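Local atomic coordinates of protein RIF2 (PDB entry 4BJ1), a protein that binds telomeric DNA, interacts with RAP1 and RIF1, and takes part in transcriptional silencing and in the regulation of telomere length. Residues 127-137 with 167-178. Residues are numbered along the deposited sequence; the frame is centred on the assembly and turned at random.
Sequences SDLMMMVMRKI and KLTEFINVLSVL
In the AAA+ (ASCE) domain of RIF2, helices 128-137 and 165-180 pack against one another over the parallel sheet, on the side where strand 145-153 presents F149 to V133, F171 and L178. Their segment axes cross at -42°, running roughly the same way, with 9.4 Å between them at closest approach. V174 lies at the centre of the packing: its CG2 sits 3.8 Å from L129 CG and is also touched by M130 CE, while its CG1 meets V133 CG2 tip to tip. The M130 chain, bent at chi2 and chi3, curls its methyl back over V174 toward V177. At the start of helix 128-137, S127 is the N-cap, its OG accepting from M130 N (3.3 Å). E170, CG anti to the backbone N (chi1 -161°) and extended beyond it, carries OE2 to this first turn, 3.4 Å from D128 N. K167 NZ makes a long salt bridge to D128 OD2 (3.6 Å), probably easing the closeness of the D128 and E170 carboxylates, whose planes stand 79° apart. An alanine in place of E170 is likely to leave D128 N and S127 CB without their carboxylate neighbour. Toward the helix C-terminus, M134 CE lies 3.5 Å from L178 CD2.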
ATOM      1  N   SER A 127     -40.098   3.849   9.233  1.00139.73           N
ATOM      2  CA  SER A 127     -39.415   5.137   9.065  1.00139.57           C
ATOM      3  C   SER A 127     -38.488   5.148   7.835  1.00139.81           C
ATOM      4  O   SER A 127     -38.176   4.090   7.295  1.00136.40           O
ATOM      5  CB  SER A 127     -38.653   5.514  10.338  1.00139.80           C
ATOM      6  OG  SER A 127     -37.412   4.841  10.491  1.00141.00           O
ATOM      7  N   ASP A 128     -38.061   6.345   7.400  1.00137.68           N
ATOM      8  CA  ASP A 128     -37.165   6.561   6.254  1.00135.66           C
ATOM      9  C   ASP A 128     -35.862   5.767   6.408  1.00129.14           C
ATOM     10  O   ASP A 128     -35.421   5.103   5.465  1.00126.78           O
ATOM     11  CB  ASP A 128     -36.810   8.068   6.106  1.00141.19           C
ATOM     12  CG  ASP A 128     -37.880   9.089   6.485  1.00161.97           C
ATOM     13  OD1 ASP A 128     -39.086   8.741   6.432  1.00167.65           O
ATOM     14  OD2 ASP A 128     -37.511  10.250   6.795  1.00170.58           O
ATOM     15  N   LEU A 129     -35.250   5.869   7.606  1.00120.16           N
ATOM     16  CA  LEU A 129     -33.997   5.232   7.994  1.00113.30           C
ATOM     17  C   LEU A 129     -34.154   3.723   7.997  1.00114.81           C
ATOM     18  O   LEU A 129     -33.409   3.037   7.303  1.00112.18           O
ATOM     19  CB  LEU A 129     -33.577   5.756   9.378  1.00111.65           C
ATOM     20  CG  LEU A 129     -32.248   5.305   9.972  1.00110.67           C
ATOM     21  CD1 LEU A 129     -31.095   5.445   8.989  1.00108.33           C
ATOM     22  CD2 LEU A 129     -31.946   6.093  11.188  1.00112.67           C
ATOM     23  N   MET A 130     -35.162   3.225   8.732  1.00112.50           N
ATOM     24  CA  MET A 130     -35.533   1.818   8.851  1.00110.63           C
ATOM     25  C   MET A 130     -35.662   1.179   7.475  1.00115.56           C
ATOM     26  O   MET A 130     -35.109   0.111   7.243  1.00113.57           O
ATOM     27  CB  MET A 130     -36.859   1.698   9.617  1.00116.25           C
ATOM     28  CG  MET A 130     -37.286   0.283   9.880  1.00119.10           C
ATOM     29  SD  MET A 130     -36.351  -0.499  11.205  1.00120.12           S
ATOM     30  CE  MET A 130     -37.021   0.411  12.668  1.00120.27           C
ATOM     31  N   MET A 131     -36.370   1.848   6.568  1.00115.92           N
ATOM     32  CA  MET A 131     -36.616   1.403   5.206  1.00117.69           C
ATOM     33  C   MET A 131     -35.330   1.226   4.447  1.00116.88           C
ATOM     34  O   MET A 131     -35.154   0.205   3.777  1.00115.11           O
ATOM     35  CB  MET A 131     -37.518   2.409   4.499  1.00126.70           C
ATOM     36  CG  MET A 131     -38.959   2.054   4.601  1.00135.03           C
ATOM     37  SD  MET A 131     -39.430   1.183   3.103  1.00143.23           S
ATOM     38  CE  MET A 131     -39.900   2.603   2.043  1.00147.75           C
ATOM     39  N   MET A 132     -34.421   2.211   4.585  1.00111.91           N
ATOM     40  CA  MET A 132     -33.115   2.221   3.940  1.00109.70           C
ATOM     41  C   MET A 132     -32.181   1.147   4.509  1.00104.09           C
ATOM     42  O   MET A 132     -31.545   0.454   3.714  1.00103.48           O
ATOM     43  CB  MET A 132     -32.494   3.620   4.005  1.00113.65           C
ATOM     44  CG  MET A 132     -31.155   3.723   3.301  1.00117.38           C
ATOM     45  SD  MET A 132     -29.799   3.928   4.490  1.00117.84           S
ATOM     46  CE  MET A 132     -29.963   5.741   4.854  1.00117.22           C
ATOM     47  N   VAL A 133     -32.113   0.997   5.866  1.00 93.90           N
ATOM     48  CA  VAL A 133     -31.283  -0.008   6.551  1.00 88.17           C
ATOM     49  C   VAL A 133     -31.698  -1.403   6.100  1.00 90.28           C
ATOM     50  O   VAL A 133     -30.843  -2.185   5.694  1.00 88.08           O
ATOM     51  CB  VAL A 133     -31.281   0.116   8.105  1.00 89.70           C
ATOM     52  CG1 VAL A 133     -30.506  -1.029   8.757  1.00 85.97           C
ATOM     53  CG2 VAL A 133     -30.718   1.464   8.562  1.00 89.35           C
ATOM     54  N   MET A 134     -33.011  -1.682   6.124  1.00 88.58           N
ATOM     55  CA  MET A 134     -33.592  -2.972   5.748  1.00 88.90           C
ATOM     56  C   MET A 134     -33.376  -3.319   4.293  1.00 96.39           C
ATOM     57  O   MET A 134     -33.113  -4.478   3.994  1.00 95.90           O
ATOM     58  CB  MET A 134     -35.086  -3.070   6.125  1.00 93.38           C
ATOM     59  CG  MET A 134     -35.354  -2.996   7.627  1.00 95.49           C
ATOM     60  SD  MET A 134     -34.571  -4.317   8.590  1.00 95.85           S
ATOM     61  CE  MET A 134     -34.362  -3.509  10.069  1.00 92.18           C
ATOM     62  N   ARG A 135     -33.468  -2.326   3.393  1.00 97.30           N
ATOM     63  CA  ARG A 135     -33.262  -2.528   1.954  1.00100.62           C
ATOM     64  C   ARG A 135     -31.864  -3.090   1.699  1.00101.62           C
ATOM     65  O   ARG A 135     -31.715  -4.053   0.934  1.00103.28           O
ATOM     66  CB  ARG A 135     -33.451  -1.208   1.188  1.00106.42           C
ATOM     67  N   LYS A 136     -30.854  -2.505   2.394  1.00 92.94           N
ATOM     68  CA  LYS A 136     -29.448  -2.882   2.330  1.00 89.49           C
ATOM     69  C   LYS A 136     -29.275  -4.282   2.880  1.00 91.73           C
ATOM     70  O   LYS A 136     -28.777  -5.141   2.159  1.00 92.46           O
ATOM     71  CB  LYS A 136     -28.584  -1.873   3.096  1.00 88.28           C
ATOM     72  CG  LYS A 136     -28.406  -0.549   2.362  1.00 91.84           C
ATOM     73  CD  LYS A 136     -27.183   0.190   2.834  1.00 89.99           C
ATOM     74  CE  LYS A 136     -26.718   1.173   1.802  1.00 98.79           C
ATOM     75  NZ  LYS A 136     -25.578   1.986   2.305  1.00110.90           N
ATOM     76  N   ILE A 137     -29.780  -4.528   4.120  1.00 86.24           N
ATOM     77  CA  ILE A 137     -29.747  -5.803   4.850  1.00 84.38           C
ATOM     78  C   ILE A 137     -30.480  -6.910   4.117  1.00 90.99           C
ATOM     79  O   ILE A 137     -30.163  -8.070   4.340  1.00 90.32           O
ATOM     80  CB  ILE A 137     -30.271  -5.620   6.300  1.00 86.08           C
ATOM     81  CG1 ILE A 137     -29.231  -4.973   7.215  1.00 84.25           C
ATOM     82  CG2 ILE A 137     -30.782  -6.907   6.921  1.00 87.28           C
ATOM     83  CD1 ILE A 137     -29.836  -4.655   8.613  1.00 90.76           C
ATOM     84  N   LYS A 167     -34.215  13.309  14.395  1.00119.58           N
ATOM     85  CA  LYS A 167     -33.435  12.380  13.568  1.00113.68           C
ATOM     86  C   LYS A 167     -32.669  11.338  14.402  1.00111.07           C
ATOM     87  O   LYS A 167     -32.577  10.174  13.996  1.00105.87           O
ATOM     88  CB  LYS A 167     -32.497  13.132  12.599  1.00115.67           C
ATOM     89  CG  LYS A 167     -33.192  13.828  11.412  1.00133.86           C
ATOM     90  CD  LYS A 167     -34.023  12.880  10.520  1.00143.10           C
ATOM     91  CE  LYS A 167     -34.097  13.302   9.071  1.00150.64           C
ATOM     92  NZ  LYS A 167     -35.022  12.430   8.292  1.00157.33           N
ATOM     93  N   LEU A 168     -32.151  11.766  15.574  1.00108.64           N
ATOM     94  CA  LEU A 168     -31.402  10.955  16.534  1.00106.14           C
ATOM     95  C   LEU A 168     -32.273   9.863  17.138  1.00112.71           C
ATOM     96  O   LEU A 168     -31.795   8.737  17.288  1.00111.33           O
ATOM     97  CB  LEU A 168     -30.791  11.845  17.646  1.00108.17           C
ATOM     98  CG  LEU A 168     -30.053  11.177  18.838  1.00111.53           C
ATOM     99  CD1 LEU A 168     -28.967  10.208  18.379  1.00106.79           C
ATOM    100  CD2 LEU A 168     -29.431  12.225  19.751  1.00116.60           C
ATOM    101  N   THR A 169     -33.535  10.185  17.492  1.00112.46           N
ATOM    102  CA  THR A 169     -34.469   9.220  18.079  1.00112.77           C
ATOM    103  C   THR A 169     -34.803   8.117  17.088  1.00114.47           C
ATOM    104  O   THR A 169     -34.755   6.942  17.454  1.00112.78           O
ATOM    105  CB  THR A 169     -35.712   9.911  18.628  1.00119.04           C
ATOM    106  OG1 THR A 169     -35.309  11.120  19.272  1.00116.08           O
ATOM    107  CG2 THR A 169     -36.478   9.019  19.600  1.00117.24           C
ATOM    108  N   GLU A 170     -35.091   8.502  15.828  1.00111.04           N
ATOM    109  CA  GLU A 170     -35.382   7.623  14.696  1.00109.18           C
ATOM    110  C   GLU A 170     -34.242   6.569  14.535  1.00107.71           C
ATOM    111  O   GLU A 170     -34.529   5.398  14.259  1.00106.65           O
ATOM    112  CB  GLU A 170     -35.518   8.494  13.432  1.00112.44           C
ATOM    113  CG  GLU A 170     -36.257   7.854  12.267  1.00127.11           C
ATOM    114  CD  GLU A 170     -36.591   8.776  11.104  1.00163.16           C
ATOM    115  OE1 GLU A 170     -36.590  10.017  11.288  1.00169.32           O
ATOM    116  OE2 GLU A 170     -36.830   8.254   9.991  1.00159.91           O
ATOM    117  N   PHE A 171     -32.967   6.997  14.754  1.00 99.60           N
ATOM    118  CA  PHE A 171     -31.765   6.169  14.700  1.00 94.30           C
ATOM    119  C   PHE A 171     -31.724   5.171  15.840  1.00 96.22           C
ATOM    120  O   PHE A 171     -31.518   3.985  15.580  1.00 93.37           O
ATOM    121  CB  PHE A 171     -30.478   7.038  14.652  1.00 94.58           C
ATOM    122  CG  PHE A 171     -29.141   6.316  14.630  1.00 92.03           C
ATOM    123  CD1 PHE A 171     -28.964   5.159  13.876  1.00 92.49           C
ATOM    124  CD2 PHE A 171     -28.047   6.827  15.315  1.00 93.34           C
ATOM    125  CE1 PHE A 171     -27.728   4.506  13.848  1.00 90.65           C
ATOM    126  CE2 PHE A 171     -26.813   6.168  15.289  1.00 93.20           C
ATOM    127  CZ  PHE A 171     -26.657   5.021  14.544  1.00 88.93           C
ATOM    128  N   ILE A 172     -31.933   5.640  17.094  1.00 94.72           N
ATOM    129  CA  ILE A 172     -31.948   4.789  18.295  1.00 95.28           C
ATOM    130  C   ILE A 172     -33.138   3.795  18.247  1.00100.08           C
ATOM    131  O   ILE A 172     -33.079   2.722  18.864  1.00100.31           O
ATOM    132  CB  ILE A 172     -31.876   5.616  19.607  1.00101.67           C
ATOM    133  CG1 ILE A 172     -30.651   6.557  19.615  1.00100.98           C
ATOM    134  CG2 ILE A 172     -31.863   4.711  20.846  1.00103.47           C
ATOM    135  CD1 ILE A 172     -30.771   7.703  20.636  1.00114.52           C
ATOM    136  N   ASN A 173     -34.182   4.134  17.458  1.00 96.10           N
ATOM    137  CA  ASN A 173     -35.336   3.276  17.208  1.00 96.40           C
ATOM    138  C   ASN A 173     -34.952   2.090  16.284  1.00 94.03           C
ATOM    139  O   ASN A 173     -35.288   0.934  16.573  1.00 92.98           O
ATOM    140  CB  ASN A 173     -36.498   4.097  16.642  1.00102.49           C
ATOM    141  CG  ASN A 173     -37.178   5.025  17.640  1.00118.44           C
ATOM    142  OD1 ASN A 173     -36.855   5.076  18.841  1.00110.10           O
ATOM    143  ND2 ASN A 173     -38.098   5.829  17.137  1.00108.39           N
ATOM    144  N   VAL A 174     -34.194   2.381  15.208  1.00 87.05           N
ATOM    145  CA  VAL A 174     -33.678   1.365  14.290  1.00 82.63           C
ATOM    146  C   VAL A 174     -32.721   0.476  15.093  1.00 86.16           C
ATOM    147  O   VAL A 174     -32.841  -0.756  15.056  1.00 86.45           O
ATOM    148  CB  VAL A 174     -33.017   1.962  13.022  1.00 82.77           C
ATOM    149  CG1 VAL A 174     -32.360   0.880  12.172  1.00 79.76           C
ATOM    150  CG2 VAL A 174     -34.030   2.726  12.186  1.00 85.15           C
ATOM    151  N   LEU A 175     -31.842   1.097  15.891  1.00 81.42           N
ATOM    152  CA  LEU A 175     -30.897   0.328  16.686  1.00 80.13           C
ATOM    153  C   LEU A 175     -31.587  -0.621  17.671  1.00 87.78           C
ATOM    154  O   LEU A 175     -31.177  -1.777  17.744  1.00 87.60           O
ATOM    155  CB  LEU A 175     -29.848   1.209  17.386  1.00 79.33           C
ATOM    156  CG  LEU A 175     -28.868   1.974  16.513  1.00 80.07           C
ATOM    157  CD1 LEU A 175     -27.970   2.794  17.359  1.00 80.76           C
ATOM    158  CD2 LEU A 175     -28.044   1.062  15.658  1.00 77.22           C
ATOM    159  N   SER A 176     -32.661  -0.173  18.363  1.00 87.54           N
ATOM    160  CA  SER A 176     -33.372  -1.050  19.300  1.00 90.18           C
ATOM    161  C   SER A 176     -34.085  -2.214  18.579  1.00 92.07           C
ATOM    162  O   SER A 176     -34.189  -3.292  19.151  1.00 93.20           O
ATOM    163  CB  SER A 176     -34.306  -0.270  20.231  1.00 97.78           C
ATOM    164  OG  SER A 176     -35.503   0.160  19.603  1.00109.95           O
ATOM    165  N   VAL A 177     -34.504  -2.025  17.318  1.00 85.94           N
ATOM    166  CA  VAL A 177     -35.134  -3.101  16.543  1.00 85.66           C
ATOM    167  C   VAL A 177     -34.105  -4.154  16.099  1.00 87.54           C
ATOM    168  O   VAL A 177     -34.432  -5.337  16.069  1.00 87.64           O
ATOM    169  CB  VAL A 177     -35.983  -2.555  15.377  1.00 89.59           C
ATOM    170  CG1 VAL A 177     -36.367  -3.654  14.390  1.00 88.69           C
ATOM    171  CG2 VAL A 177     -37.222  -1.853  15.916  1.00 93.11           C
ATOM    172  N   LEU A 178     -32.860  -3.728  15.780  1.00 82.15           N
ATOM    173  CA  LEU A 178     -31.789  -4.644  15.368  1.00 79.70           C
ATOM    174  C   LEU A 178     -31.261  -5.450  16.567  1.00 86.22           C
ATOM    175  O   LEU A 178     -30.726  -6.561  16.406  1.00 86.42           O
ATOM    176  CB  LEU A 178     -30.652  -3.902  14.653  1.00 76.53           C
ATOM    177  CG  LEU A 178     -30.989  -3.066  13.396  1.00 79.02           C
ATOM    178  CD1 LEU A 178     -29.717  -2.461  12.800  1.00 77.04           C
ATOM    179  CD2 LEU A 178     -31.710  -3.883  12.342  1.00 78.03           C
TER